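Local coordinates for NOL1/NOP2/sun family protein (Enterococcus faecium, PDB 3M4X), which probably transfers a methyl group from S-adenosylmethionine to a cytosine base of ribosomal RNA, at residues A103-K108 / Q126-G131; L112-G117 / L133-I138; N157-N162 / V368-H373; A166-H171 / D363-V368; D350-V355 / G375-N380. One frame throughout, in Å; residues are numbered along the deposited sequence.

Interaction 1 (A103-K108 / Q126-G131)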
# COMPACT_ATOMS: atom_id res chain seq x y z
N ALA A 103 3.79 -0.68 -11.36
CA ALA A 103 2.68 -1.55 -11.70
C ALA A 103 1.86 -0.92 -12.83
O ALA A 103 1.77 0.29 -12.95
CB ALA A 103 1.81 -1.76 -10.48
N LYS A 104 1.25 -1.76 -13.66
CA LYS A 104 0.44 -1.27 -14.76
C LYS A 104 -1.01 -1.68 -14.57
O LYS A 104 -1.30 -2.76 -14.05
CB LYS A 104 0.96 -1.82 -16.09
CG LYS A 104 2.39 -1.38 -16.43
CD LYS A 104 2.97 -2.24 -17.56
CE LYS A 104 2.04 -2.27 -18.78
NZ LYS A 104 2.48 -3.27 -19.81
N PRO A 105 -1.94 -0.80 -14.97
CA PRO A 105 -3.36 -1.15 -15.00
C PRO A 105 -3.57 -2.51 -15.65
O PRO A 105 -3.06 -2.74 -16.75
CB PRO A 105 -3.96 -0.06 -15.91
CG PRO A 105 -3.07 1.17 -15.63
CD PRO A 105 -1.68 0.56 -15.48
N GLY A 106 -4.27 -3.40 -14.96
CA GLY A 106 -4.60 -4.70 -15.53
C GLY A 106 -3.67 -5.85 -15.14
O GLY A 106 -3.96 -7.01 -15.42
N GLU A 107 -2.55 -5.52 -14.50
CA GLU A 107 -1.62 -6.56 -14.08
C GLU A 107 -2.14 -7.31 -12.87
O GLU A 107 -2.97 -6.80 -12.11
CB GLU A 107 -0.25 -5.95 -13.73
CG GLU A 107 0.58 -5.55 -14.93
CD GLU A 107 2.01 -5.15 -14.54
OE1 GLU A 107 2.18 -4.53 -13.47
OE2 GLU A 107 2.94 -5.47 -15.29
N LYS A 108 -1.65 -8.53 -12.68
CA LYS A 108 -1.80 -9.20 -11.40
C LYS A 108 -0.55 -8.91 -10.56
O LYS A 108 0.57 -9.23 -10.96
CB LYS A 108 -2.03 -10.70 -11.60
CG LYS A 108 -3.32 -11.01 -12.37
CD LYS A 108 -3.40 -12.48 -12.80
CE LYS A 108 -2.50 -12.77 -13.98
NZ LYS A 108 -2.44 -14.24 -14.26
N GLN A 126 -1.20 3.29 -9.12
CA GLN A 126 -0.65 3.05 -10.44
C GLN A 126 -1.62 2.23 -11.31
O GLN A 126 -1.71 2.42 -12.53
CB GLN A 126 0.68 2.31 -10.33
CG GLN A 126 1.89 3.19 -9.96
CD GLN A 126 3.08 2.35 -9.45
OE1 GLN A 126 2.95 1.14 -9.22
NE2 GLN A 126 4.23 2.98 -9.29
N MSE A 127 -2.37 1.33 -10.67
CA MSE A 127 -3.21 0.39 -11.38
C MSE A 127 -4.58 0.92 -11.76
O MSE A 127 -5.28 0.32 -12.57
CB MSE A 127 -3.34 -0.89 -10.57
CG MSE A 127 -1.99 -1.50 -10.26
SE MSE A 127 -2.15 -2.94 -8.98
CE MSE A 127 -3.25 -4.10 -10.10
N LYS A 128 -4.95 2.05 -11.16
CA LYS A 128 -6.17 2.78 -11.52
C LYS A 128 -7.41 1.89 -11.46
O LYS A 128 -8.31 2.00 -12.29
CB LYS A 128 -6.01 3.42 -12.90
CG LYS A 128 -4.90 4.45 -12.94
CD LYS A 128 -4.36 4.64 -14.35
CE LYS A 128 -4.85 5.93 -14.97
NZ LYS A 128 -4.10 6.24 -16.22
N GLY A 129 -7.45 1.01 -10.47
CA GLY A 129 -8.58 0.13 -10.25
C GLY A 129 -8.69 -1.03 -11.22
O GLY A 129 -9.65 -1.79 -11.17
N LYS A 130 -7.73 -1.15 -12.14
CA LYS A 130 -7.70 -2.29 -13.07
C LYS A 130 -6.70 -3.37 -12.66
O LYS A 130 -5.62 -3.08 -12.10
CB LYS A 130 -7.38 -1.80 -14.48
CG LYS A 130 -8.37 -0.74 -14.97
CD LYS A 130 -8.43 -0.67 -16.49
CE LYS A 130 -9.45 0.38 -16.95
NZ LYS A 130 -9.44 0.58 -18.44
N GLY A 131 -7.05 -4.61 -12.96
CA GLY A 131 -6.23 -5.74 -12.61
C GLY A 131 -6.54 -6.22 -11.21
O GLY A 131 -7.61 -5.98 -10.68

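Interaction 2 (L112-G117 / L133-I138)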
# COMPACT_ATOMS: atom_id res chain seq x y z
N LEU A 112 4.07 -8.69 -1.12
CA LEU A 112 4.22 -9.87 -0.27
C LEU A 112 4.39 -9.58 1.23
O LEU A 112 3.85 -10.30 2.07
CB LEU A 112 5.36 -10.74 -0.80
CG LEU A 112 5.59 -12.12 -0.18
CD1 LEU A 112 4.36 -13.02 -0.32
CD2 LEU A 112 6.78 -12.76 -0.84
N CYS A 113 5.11 -8.53 1.57
CA CYS A 113 5.26 -8.11 2.96
C CYS A 113 4.76 -6.68 3.12
O CYS A 113 5.54 -5.74 3.08
CB CYS A 113 6.73 -8.22 3.38
SG CYS A 113 7.48 -9.78 2.88
N ALA A 114 3.46 -6.53 3.34
CA ALA A 114 2.77 -5.30 2.89
C ALA A 114 2.46 -4.20 3.91
O ALA A 114 2.36 -3.05 3.52
CB ALA A 114 1.52 -5.66 2.14
N ALA A 115 2.29 -4.55 5.18
CA ALA A 115 2.02 -3.55 6.22
C ALA A 115 3.18 -2.55 6.36
O ALA A 115 4.34 -2.92 6.23
CB ALA A 115 1.74 -4.22 7.55
N PRO A 116 2.86 -1.27 6.65
CA PRO A 116 1.53 -0.71 6.93
C PRO A 116 0.66 -0.47 5.69
O PRO A 116 -0.57 -0.32 5.83
CB PRO A 116 1.85 0.65 7.58
CG PRO A 116 3.34 0.73 7.69
CD PRO A 116 3.92 -0.25 6.74
N GLY A 117 1.27 -0.43 4.51
CA GLY A 117 0.54 -0.32 3.26
C GLY A 117 1.06 0.80 2.38
O GLY A 117 0.42 1.18 1.40
N LEU A 133 -4.77 -6.66 -7.25
CA LEU A 133 -3.69 -6.40 -6.32
C LEU A 133 -3.89 -7.31 -5.14
O LEU A 133 -4.85 -7.15 -4.39
CB LEU A 133 -3.76 -4.94 -5.83
CG LEU A 133 -2.55 -4.20 -5.22
CD1 LEU A 133 -2.96 -3.33 -4.04
CD2 LEU A 133 -1.40 -5.09 -4.84
N VAL A 134 -3.01 -8.29 -4.95
CA VAL A 134 -3.07 -8.99 -3.68
C VAL A 134 -1.99 -8.52 -2.72
O VAL A 134 -0.81 -8.38 -3.06
CB VAL A 134 -3.30 -10.55 -3.79
CG1 VAL A 134 -3.37 -11.03 -5.23
CG2 VAL A 134 -2.32 -11.33 -2.94
N THR A 135 -2.43 -8.19 -1.51
CA THR A 135 -1.60 -7.53 -0.53
C THR A 135 -1.59 -8.41 0.68
O THR A 135 -2.61 -8.60 1.33
CB THR A 135 -2.18 -6.18 -0.13
OG1 THR A 135 -2.69 -5.51 -1.28
CG2 THR A 135 -1.11 -5.34 0.47
N ASN A 136 -0.43 -8.97 0.98
CA ASN A 136 -0.31 -9.92 2.06
C ASN A 136 0.47 -9.35 3.24
O ASN A 136 1.49 -8.68 3.06
CB ASN A 136 0.36 -11.19 1.54
CG ASN A 136 0.63 -12.19 2.66
OD1 ASN A 136 -0.27 -12.89 3.11
ND2 ASN A 136 1.88 -12.25 3.10
N GLU A 137 -0.01 -9.62 4.45
CA GLU A 137 0.70 -9.27 5.67
C GLU A 137 0.67 -10.49 6.59
O GLU A 137 -0.37 -11.13 6.74
CB GLU A 137 0.05 -8.07 6.35
CG GLU A 137 0.58 -7.78 7.73
CD GLU A 137 2.09 -7.58 7.77
OE1 GLU A 137 2.67 -7.13 6.75
OE2 GLU A 137 2.69 -7.87 8.83
N ILE A 138 1.81 -10.81 7.22
CA ILE A 138 1.90 -12.03 8.00
C ILE A 138 1.33 -11.86 9.41
O ILE A 138 0.78 -12.80 9.98
CB ILE A 138 3.34 -12.61 8.03
CG1 ILE A 138 3.34 -14.06 8.53
CG2 ILE A 138 4.25 -11.75 8.88
CD1 ILE A 138 4.71 -14.79 8.43

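Interaction 3 (N157-N162 / V368-H373)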
# COMPACT_ATOMS: atom_id res chain seq x y z
N ASN A 157 -9.91 -3.07 -6.17
CA ASN A 157 -9.48 -4.32 -6.81
C ASN A 157 -8.44 -5.12 -6.00
O ASN A 157 -7.63 -5.86 -6.57
CB ASN A 157 -8.93 -4.04 -8.22
CG ASN A 157 -7.68 -3.18 -8.19
OD1 ASN A 157 -7.42 -2.48 -7.21
ND2 ASN A 157 -6.89 -3.22 -9.27
N ALA A 158 -8.46 -4.98 -4.68
CA ALA A 158 -7.47 -5.64 -3.84
C ALA A 158 -8.04 -6.81 -3.06
O ALA A 158 -9.19 -6.78 -2.61
CB ALA A 158 -6.81 -4.63 -2.90
N ILE A 159 -7.23 -7.85 -2.91
CA ILE A 159 -7.51 -8.92 -1.95
C ILE A 159 -6.45 -8.81 -0.87
O ILE A 159 -5.28 -8.93 -1.15
CB ILE A 159 -7.37 -10.30 -2.59
CG1 ILE A 159 -8.29 -10.43 -3.80
CG2 ILE A 159 -7.67 -11.37 -1.57
CD1 ILE A 159 -9.73 -10.26 -3.46
N VAL A 160 -6.87 -8.58 0.37
CA VAL A 160 -5.93 -8.49 1.47
C VAL A 160 -5.77 -9.86 2.17
O VAL A 160 -6.73 -10.45 2.67
CB VAL A 160 -6.30 -7.38 2.48
CG1 VAL A 160 -5.40 -7.43 3.68
CG2 VAL A 160 -6.19 -6.02 1.81
N THR A 161 -4.54 -10.34 2.18
CA THR A 161 -4.23 -11.68 2.64
C THR A 161 -3.45 -11.67 3.96
O THR A 161 -2.70 -10.73 4.26
CB THR A 161 -3.42 -12.41 1.55
OG1 THR A 161 -4.33 -12.92 0.58
CG2 THR A 161 -2.66 -13.54 2.14
N ASN A 162 -3.63 -12.73 4.73
CA ASN A 162 -2.97 -12.86 6.03
C ASN A 162 -2.19 -14.16 6.13
O ASN A 162 -2.58 -15.06 6.85
CB ASN A 162 -4.02 -12.80 7.13
CG ASN A 162 -3.43 -12.98 8.50
OD1 ASN A 162 -4.10 -13.47 9.41
ND2 ASN A 162 -2.17 -12.60 8.66
N VAL A 368 -8.73 -11.13 4.63
CA VAL A 368 -9.24 -10.05 5.47
C VAL A 368 -10.11 -9.09 4.67
O VAL A 368 -11.02 -8.43 5.20
CB VAL A 368 -8.07 -9.26 6.08
CG1 VAL A 368 -8.56 -8.24 7.08
CG2 VAL A 368 -7.09 -10.23 6.75
N ARG A 369 -9.85 -9.02 3.37
CA ARG A 369 -10.58 -8.11 2.51
C ARG A 369 -10.68 -8.70 1.11
O ARG A 369 -9.67 -9.03 0.50
CB ARG A 369 -9.89 -6.75 2.48
CG ARG A 369 -10.65 -5.68 1.72
CD ARG A 369 -10.36 -4.30 2.29
NE ARG A 369 -11.61 -3.58 2.37
CZ ARG A 369 -12.16 -3.15 3.50
NH1 ARG A 369 -11.53 -3.32 4.65
NH2 ARG A 369 -13.32 -2.52 3.45
N THR A 370 -11.91 -8.84 0.61
CA THR A 370 -12.13 -9.52 -0.67
C THR A 370 -12.70 -8.58 -1.73
O THR A 370 -13.89 -8.66 -2.06
CB THR A 370 -13.09 -10.72 -0.48
OG1 THR A 370 -12.55 -11.61 0.49
CG2 THR A 370 -13.27 -11.47 -1.78
N GLY A 371 -11.87 -7.69 -2.26
CA GLY A 371 -12.33 -6.75 -3.27
C GLY A 371 -13.02 -5.53 -2.66
O GLY A 371 -12.57 -4.98 -1.66
N LEU A 372 -14.12 -5.11 -3.27
CA LEU A 372 -14.82 -3.94 -2.78
C LEU A 372 -16.00 -4.35 -1.91
O LEU A 372 -16.91 -5.05 -2.37
CB LEU A 372 -15.29 -3.03 -3.92
CG LEU A 372 -16.02 -1.74 -3.49
CD1 LEU A 372 -15.08 -0.80 -2.71
CD2 LEU A 372 -16.66 -1.01 -4.68
N HIS A 373 -15.96 -3.92 -0.66
CA HIS A 373 -17.07 -4.11 0.26
C HIS A 373 -18.20 -3.13 -0.09
O HIS A 373 -18.06 -1.92 0.10
CB HIS A 373 -16.58 -3.88 1.69
CG HIS A 373 -17.65 -4.01 2.72
ND1 HIS A 373 -18.72 -4.87 2.58
CD2 HIS A 373 -17.82 -3.39 3.91
CE1 HIS A 373 -19.50 -4.77 3.64
NE2 HIS A 373 -18.98 -3.88 4.46

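Interaction 4 (A166-H171 / D363-V368)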
# COMPACT_ATOMS: atom_id res chain seq x y z
N ALA A 166 5.11 -18.79 1.92
CA ALA A 166 5.02 -20.16 1.44
C ALA A 166 3.58 -20.67 1.36
O ALA A 166 3.22 -21.41 0.45
CB ALA A 166 5.89 -21.10 2.31
N GLU A 167 2.76 -20.26 2.32
CA GLU A 167 1.36 -20.66 2.33
C GLU A 167 0.61 -20.18 1.08
O GLU A 167 -0.43 -20.73 0.74
CB GLU A 167 0.68 -20.13 3.59
CG GLU A 167 1.30 -20.68 4.86
CD GLU A 167 0.77 -20.02 6.12
OE1 GLU A 167 0.24 -18.89 6.03
OE2 GLU A 167 0.90 -20.63 7.21
N LEU A 168 1.13 -19.17 0.40
CA LEU A 168 0.44 -18.59 -0.74
C LEU A 168 0.74 -19.33 -2.04
O LEU A 168 -0.04 -19.30 -2.99
CB LEU A 168 0.84 -17.12 -0.92
CG LEU A 168 0.43 -16.12 0.16
CD1 LEU A 168 1.01 -14.74 -0.14
CD2 LEU A 168 -1.10 -16.05 0.29
N VAL A 169 1.90 -19.98 -2.07
CA VAL A 169 2.38 -20.62 -3.28
C VAL A 169 1.38 -21.57 -3.92
O VAL A 169 1.11 -21.46 -5.12
CB VAL A 169 3.70 -21.35 -3.02
CG1 VAL A 169 4.12 -22.11 -4.26
CG2 VAL A 169 4.75 -20.34 -2.60
N PRO A 170 0.82 -22.51 -3.14
CA PRO A 170 -0.13 -23.43 -3.77
C PRO A 170 -1.24 -22.68 -4.50
O PRO A 170 -1.70 -23.15 -5.54
CB PRO A 170 -0.69 -24.22 -2.58
CG PRO A 170 0.39 -24.17 -1.56
CD PRO A 170 1.05 -22.83 -1.72
N HIS A 171 -1.66 -21.53 -3.99
CA HIS A 171 -2.74 -20.77 -4.60
C HIS A 171 -2.33 -19.87 -5.76
O HIS A 171 -3.17 -19.50 -6.58
CB HIS A 171 -3.44 -19.91 -3.54
CG HIS A 171 -3.99 -20.71 -2.40
ND1 HIS A 171 -5.32 -21.07 -2.33
CD2 HIS A 171 -3.40 -21.22 -1.30
CE1 HIS A 171 -5.52 -21.77 -1.22
NE2 HIS A 171 -4.37 -21.87 -0.58
N ASP A 363 -10.80 -20.21 -1.56
CA ASP A 363 -11.00 -21.28 -0.58
C ASP A 363 -9.65 -21.70 -0.01
O ASP A 363 -8.71 -22.01 -0.75
CB ASP A 363 -11.72 -22.47 -1.22
CG ASP A 363 -13.13 -22.12 -1.70
OD1 ASP A 363 -13.79 -21.27 -1.06
OD2 ASP A 363 -13.57 -22.69 -2.72
N GLY A 364 -9.54 -21.70 1.32
CA GLY A 364 -8.30 -22.10 1.97
C GLY A 364 -7.39 -20.92 2.26
O GLY A 364 -6.30 -21.08 2.81
N LEU A 365 -7.83 -19.72 1.89
CA LEU A 365 -7.04 -18.53 2.17
C LEU A 365 -7.61 -17.75 3.35
O LEU A 365 -8.82 -17.66 3.52
CB LEU A 365 -6.98 -17.62 0.95
CG LEU A 365 -5.70 -17.61 0.12
CD1 LEU A 365 -5.94 -18.29 -1.22
CD2 LEU A 365 -5.27 -16.18 -0.10
N LYS A 366 -6.72 -17.21 4.18
CA LYS A 366 -7.13 -16.23 5.17
C LYS A 366 -7.24 -14.86 4.47
O LYS A 366 -6.24 -14.20 4.20
CB LYS A 366 -6.13 -16.19 6.33
CG LYS A 366 -5.97 -17.51 7.05
CD LYS A 366 -4.97 -17.40 8.19
CE LYS A 366 -4.99 -18.65 9.05
NZ LYS A 366 -4.06 -18.55 10.21
N VAL A 367 -8.47 -14.46 4.17
CA VAL A 367 -8.71 -13.23 3.44
C VAL A 367 -9.43 -12.22 4.32
O VAL A 367 -10.58 -12.43 4.70
CB VAL A 367 -9.53 -13.47 2.18
CG1 VAL A 367 -9.98 -12.16 1.59
CG2 VAL A 367 -8.72 -14.26 1.17
N VAL A 368 -8.73 -11.13 4.63
CA VAL A 368 -9.24 -10.05 5.47
C VAL A 368 -10.11 -9.09 4.67
O VAL A 368 -11.02 -8.43 5.20
CB VAL A 368 -8.07 -9.26 6.08
CG1 VAL A 368 -8.56 -8.24 7.08
CG2 VAL A 368 -7.09 -10.23 6.75

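Interaction 5 (D350-V355 / G375-N380)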
# COMPACT_ATOMS: atom_id res chain seq x y z
N ASP A 350 -23.38 -11.76 5.51
CA ASP A 350 -24.27 -10.67 5.11
C ASP A 350 -23.51 -9.46 4.55
O ASP A 350 -24.10 -8.43 4.24
CB ASP A 350 -25.17 -10.24 6.26
CG ASP A 350 -25.92 -11.39 6.88
OD1 ASP A 350 -25.61 -11.72 8.05
OD2 ASP A 350 -26.79 -11.97 6.19
N HIS A 351 -22.19 -9.60 4.45
CA HIS A 351 -21.36 -8.62 3.79
C HIS A 351 -21.38 -8.88 2.29
O HIS A 351 -21.03 -9.97 1.84
CB HIS A 351 -19.92 -8.70 4.30
CG HIS A 351 -19.77 -8.49 5.78
ND1 HIS A 351 -20.39 -7.46 6.45
CD2 HIS A 351 -19.04 -9.16 6.70
CE1 HIS A 351 -20.06 -7.51 7.73
NE2 HIS A 351 -19.24 -8.54 7.91
N LEU A 352 -21.80 -7.88 1.51
CA LEU A 352 -21.76 -7.97 0.06
C LEU A 352 -20.40 -7.48 -0.47
O LEU A 352 -19.96 -6.39 -0.14
CB LEU A 352 -22.89 -7.15 -0.55
CG LEU A 352 -23.10 -7.21 -2.06
CD1 LEU A 352 -23.39 -8.65 -2.49
CD2 LEU A 352 -24.25 -6.29 -2.47
N TRP A 353 -19.76 -8.30 -1.29
CA TRP A 353 -18.44 -7.98 -1.81
C TRP A 353 -18.47 -8.02 -3.31
O TRP A 353 -19.17 -8.83 -3.91
CB TRP A 353 -17.40 -9.00 -1.33
CG TRP A 353 -17.07 -8.90 0.10
CD1 TRP A 353 -17.67 -9.57 1.13
CD2 TRP A 353 -16.05 -8.09 0.68
NE1 TRP A 353 -17.09 -9.22 2.32
CE2 TRP A 353 -16.09 -8.31 2.07
CE3 TRP A 353 -15.11 -7.20 0.17
CZ2 TRP A 353 -15.23 -7.67 2.95
CZ3 TRP A 353 -14.25 -6.56 1.04
CH2 TRP A 353 -14.32 -6.80 2.42
N GLU A 354 -17.67 -7.16 -3.93
CA GLU A 354 -17.50 -7.23 -5.37
C GLU A 354 -16.06 -7.61 -5.58
O GLU A 354 -15.16 -6.86 -5.21
CB GLU A 354 -17.81 -5.88 -6.01
CG GLU A 354 -17.54 -5.84 -7.51
CD GLU A 354 -17.86 -4.49 -8.11
OE1 GLU A 354 -18.63 -3.73 -7.48
OE2 GLU A 354 -17.34 -4.19 -9.20
N VAL A 355 -15.85 -8.79 -6.16
CA VAL A 355 -14.53 -9.39 -6.27
C VAL A 355 -14.06 -9.36 -7.71
O VAL A 355 -14.82 -9.68 -8.62
CB VAL A 355 -14.55 -10.85 -5.78
CG1 VAL A 355 -13.14 -11.38 -5.66
CG2 VAL A 355 -15.26 -10.94 -4.45
N GLY A 375 -21.61 -3.25 0.96
CA GLY A 375 -22.48 -2.96 2.08
C GLY A 375 -22.92 -4.21 2.82
O GLY A 375 -22.44 -5.32 2.53
N ASP A 376 -23.83 -4.03 3.78
CA ASP A 376 -24.30 -5.13 4.61
C ASP A 376 -25.81 -5.26 4.55
O ASP A 376 -26.55 -4.27 4.58
CB ASP A 376 -23.90 -4.93 6.07
CG ASP A 376 -22.41 -4.97 6.27
OD1 ASP A 376 -21.74 -5.62 5.45
OD2 ASP A 376 -21.90 -4.35 7.23
N PHE A 377 -26.27 -6.50 4.47
CA PHE A 377 -27.69 -6.79 4.58
C PHE A 377 -28.05 -6.87 6.05
O PHE A 377 -27.27 -7.38 6.86
CB PHE A 377 -28.01 -8.10 3.90
CG PHE A 377 -27.75 -8.10 2.42
CD1 PHE A 377 -26.66 -8.80 1.90
CD2 PHE A 377 -28.60 -7.43 1.55
CE1 PHE A 377 -26.43 -8.82 0.54
CE2 PHE A 377 -28.37 -7.45 0.19
CZ PHE A 377 -27.28 -8.14 -0.31
N LYS A 378 -29.22 -6.36 6.40
CA LYS A 378 -29.72 -6.51 7.75
C LYS A 378 -31.20 -6.88 7.72
O LYS A 378 -31.68 -7.50 6.77
CB LYS A 378 -29.48 -5.25 8.58
CG LYS A 378 -28.00 -4.98 8.85
CD LYS A 378 -27.80 -4.00 9.99
CE LYS A 378 -26.32 -3.77 10.25
NZ LYS A 378 -26.09 -2.86 11.41
N LYS A 379 -31.92 -6.50 8.78
CA LYS A 379 -33.35 -6.75 8.87
C LYS A 379 -34.09 -6.12 7.69
O LYS A 379 -34.34 -4.91 7.68
CB LYS A 379 -33.87 -6.23 10.21
CG LYS A 379 -32.77 -5.64 11.08
CD LYS A 379 -33.12 -5.66 12.56
CE LYS A 379 -31.92 -5.25 13.40
NZ LYS A 379 -32.16 -5.41 14.86
N ASN A 380 -34.42 -6.94 6.70
CA ASN A 380 -35.17 -6.51 5.52
C ASN A 380 -34.55 -5.32 4.78
O ASN A 380 -35.27 -4.55 4.13
CB ASN A 380 -36.62 -6.17 5.89
CG ASN A 380 -37.31 -7.30 6.64
OD1 ASN A 380 -36.97 -8.47 6.48
ND2 ASN A 380 -38.29 -6.95 7.47

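Interaction 1 (A103-K108 / Q126-G131)
Ala103 N gives its hydrogen to Gln126 OE1 at 2.9 Å, bent to 139° and reaching the amide oxygen from above its carbonyl plane rather than on a lone pair. The Gln126 chain runs extended beyond CG, and NE2 of the same amide bonds Gly98 O, so the amide is tied through OE1 to the loop after helix 95-101 and through NE2 to the helix itself. Beside this bond, Ala103 CB rests on CG of the selenomethionine Met127 at 3.8 Å. The contact lies at the foot of a beta-alpha-beta crossover: the loop entering strand 108-111, folded as a type II turn from Lys104 to Glu107, meets the type I' turn that links helix 118-127 to strand 132-136. Pro105 sits over the helix end, with its CA 3.4 Å from Met127 O in a CA-H...O contact, while its CG faces Lys128 CD at 3.9 Å. Gly106 N bonds Lys130 O at 3.2 Å, straight at the hydrogen (166°) but from above the carbonyl plane. Here the two backbones touch, Gly106 CA and Gly131 CA standing 3.5 Å apart. Glu107 turns back instead, OE1 accepting Lys104 N at 2.9 Å and OE2 forming a salt bridge with Arg178.

Interaction 2 (L112-G117 / L133-I138)
Asn136, Ala114 and Glu137 carry this contact, through side-chain and main-chain groups alike. The amide of Asn136 points ND2 at Leu112 O, 3.0 Å away and almost straight at 172°; the bond lies in both the amide plane of Asn136 and the carbonyl plane of Leu112. ND2 also bonds His163 O, so the amide nitrogen is gripped from two places and its rotation is fixed. The main-chain oxygen of Asn136 accepts Ala114 N at 2.9 Å. Both partners belong to a Rossmann-like methyltransferase core: 112-117 is the glycine-containing loop after strand 108-111, which in class I methyltransferases borders the S-adenosylmethionine site, and Gly117 takes the N-cap position before helix 118-127. Glu137 follows strand 132-136, where relatives commonly place an acidic residue near the cofactor ribose. Its chain leaves with CG anti to the backbone N (chi1 170°) and bends at chi2 (56°), carrying the carboxylate back over Ala115. OE1 receives Ala115 N at 3.0 Å from above the carboxylate plane, with Ala115 CB alongside at 3.2 Å. The other oxygen, OE2, accepts Phe139 N, so the carboxylate bridges the loop and the start of the next helix.

Interaction 3 (N157-N162 / V368-H373)
Strand 158-161 and the chain from Val368 to Gly371 run antiparallel, 165° apart end to end, and are laced by three backbone hydrogen bonds: Val160 N to Arg369 O (2.8 Å), Val368 N to Val160 O (2.9 Å) and Gly371 N to Ala158 O (2.9 Å). Val368 and Arg369 both face Val160, a classic beta bulge. Through it a strand from the C-terminal part of the chain pairs with the Rossmann-like sheet of the methyltransferase core, whose strands 132-136 and 158-161 are parallel. The bulge coincides with the corner the chain turns at Val368. On the face shared by Val160 and Arg369 the two side chains cross obliquely, CB to CB at 3.6 Å, and CG1 of Val160 meets Val368 CB at 4.0 Å. Arg369 then bends at chi3 and leaves strand 158-161, its guanidinium making a salt bridge with Glu151 and a hydrogen bond with Ser147 on helix 140-153. Val368 CG2 lies against Asn162 CB at 4.0 Å. The other face carries Ile159 and Thr370. With chi1 at -57° and chi2 at -60°, Ile159 folds its long branch across the neighbouring backbone, leaving CD1 3.8 Å from Thr370 CA and 3.6 Å from Gly371 N.

Interaction 4 (A166-H171 / D363-V368)
The imidazole of His171 has Leu365 CD1 over one face and the main-chain oxygen of Asp363 at its edge. The methyl makes a CH-pi contact, 3.4 Å from the ring centroid and 26° off the normal, shifted from the middle toward ND1 and CG. Asp363 O lies near the ring plane beside CE1, at 3.2 Å, whereas Gly364 O approaches NE2 obliquely at 4.0 Å. This is an interdomain surface contact: helix 165-172 of the Rossmann-like methyltransferase core receives the loop that leads into strand 367-370 of the C-terminal region. The connection is continued next door by backbone pairing of Lys366 with Asn162. His171 CG is anti to its carbonyl carbon (chi1 -58°), which swings the ring off the helix toward the loop, and the His171 and Leu365 side chains run alongside one another, pointing oppositely. Leu365 adopts a first torsion of -103°, well away from a staggered value, and its CD1 comes within 3.1 Å of His171 ND1, so the packing is tight or the leucine is imperfectly placed. Gly364 takes a positive phi as the chain passes the ring. One helical turn before His171, Leu168 crosses Leu365 at about a right angle and also packs on Thr161 of the adjoining strand. Charge plays little direct part, since Glu167 OE1 remains 6.0 Å from Lys366 NZ and bonds Ala164 N instead. The two leucines meet methyl to methyl, Leu168 CD2 to Leu365 CD2 at 4.2 Å.

Interaction 5 (D350-V355 / G375-N380)
His351 and Asp376 use nearly the same first torsion, chi1 -59° and -65°, each CG lying opposite its own carbonyl carbon, so that from a non-hydrogen-bonded antiparallel pair the two side chains leave the sheet alongside one another on the same face. That brings His351 ND1 to Asp376 OD1 in a hydrogen bond straight at 171°, with the oxygen near the plane of the imidazole and the carboxylate turned by roughly half a right angle against it; the modelled length of 2.5 Å between ND1 and OD1 is doubtfully short. The backbones are joined on both sides of this pair: Leu352 N bonds Gly375 O at 2.8 Å, and Phe377 N bonds Asp350 O at 2.9 Å. Asp350 O also faces Asp376 CA at 3.3 Å in a CA-H...O contact. These bonds form part of the four-stranded antiparallel sheet of the C-terminal region, joining its two central strands. On the face away from the histidine, Leu352 CB packs on Phe377 CE1 at 4.1 Å, and helix 324-336 lies against both side chains. With ND1 as the donor and the acceptor near the ring plane, the carboxylate would tend to polarise the imidazole and favour its protonated form.

Interactions 1 and 2 lie at the two ends of one crossover, their centres 16 Å apart, and touch where Met127 SE packs on Leu133 CG at 4.0 Å; interaction 2 borders the presumed cofactor site. Strand 132-136 passes the sheet on to interaction 3, Thr135 O lying 2.7 Å from Thr161 N. Interactions 3 and 4 share Val368 and join the methyltransferase core to the C-terminal region, with centres 12 Å apart; Asn162 N reaches Lys366 O at 3.0 Å between them. Beyond the corner at Val368, strand 372-378 carries the chain to interaction 5, centred 15 Å from interaction 3, and Leu372 O lies 2.7 Å from Glu354 N. The centres of interactions 2 and 5 are about 25 Å apart.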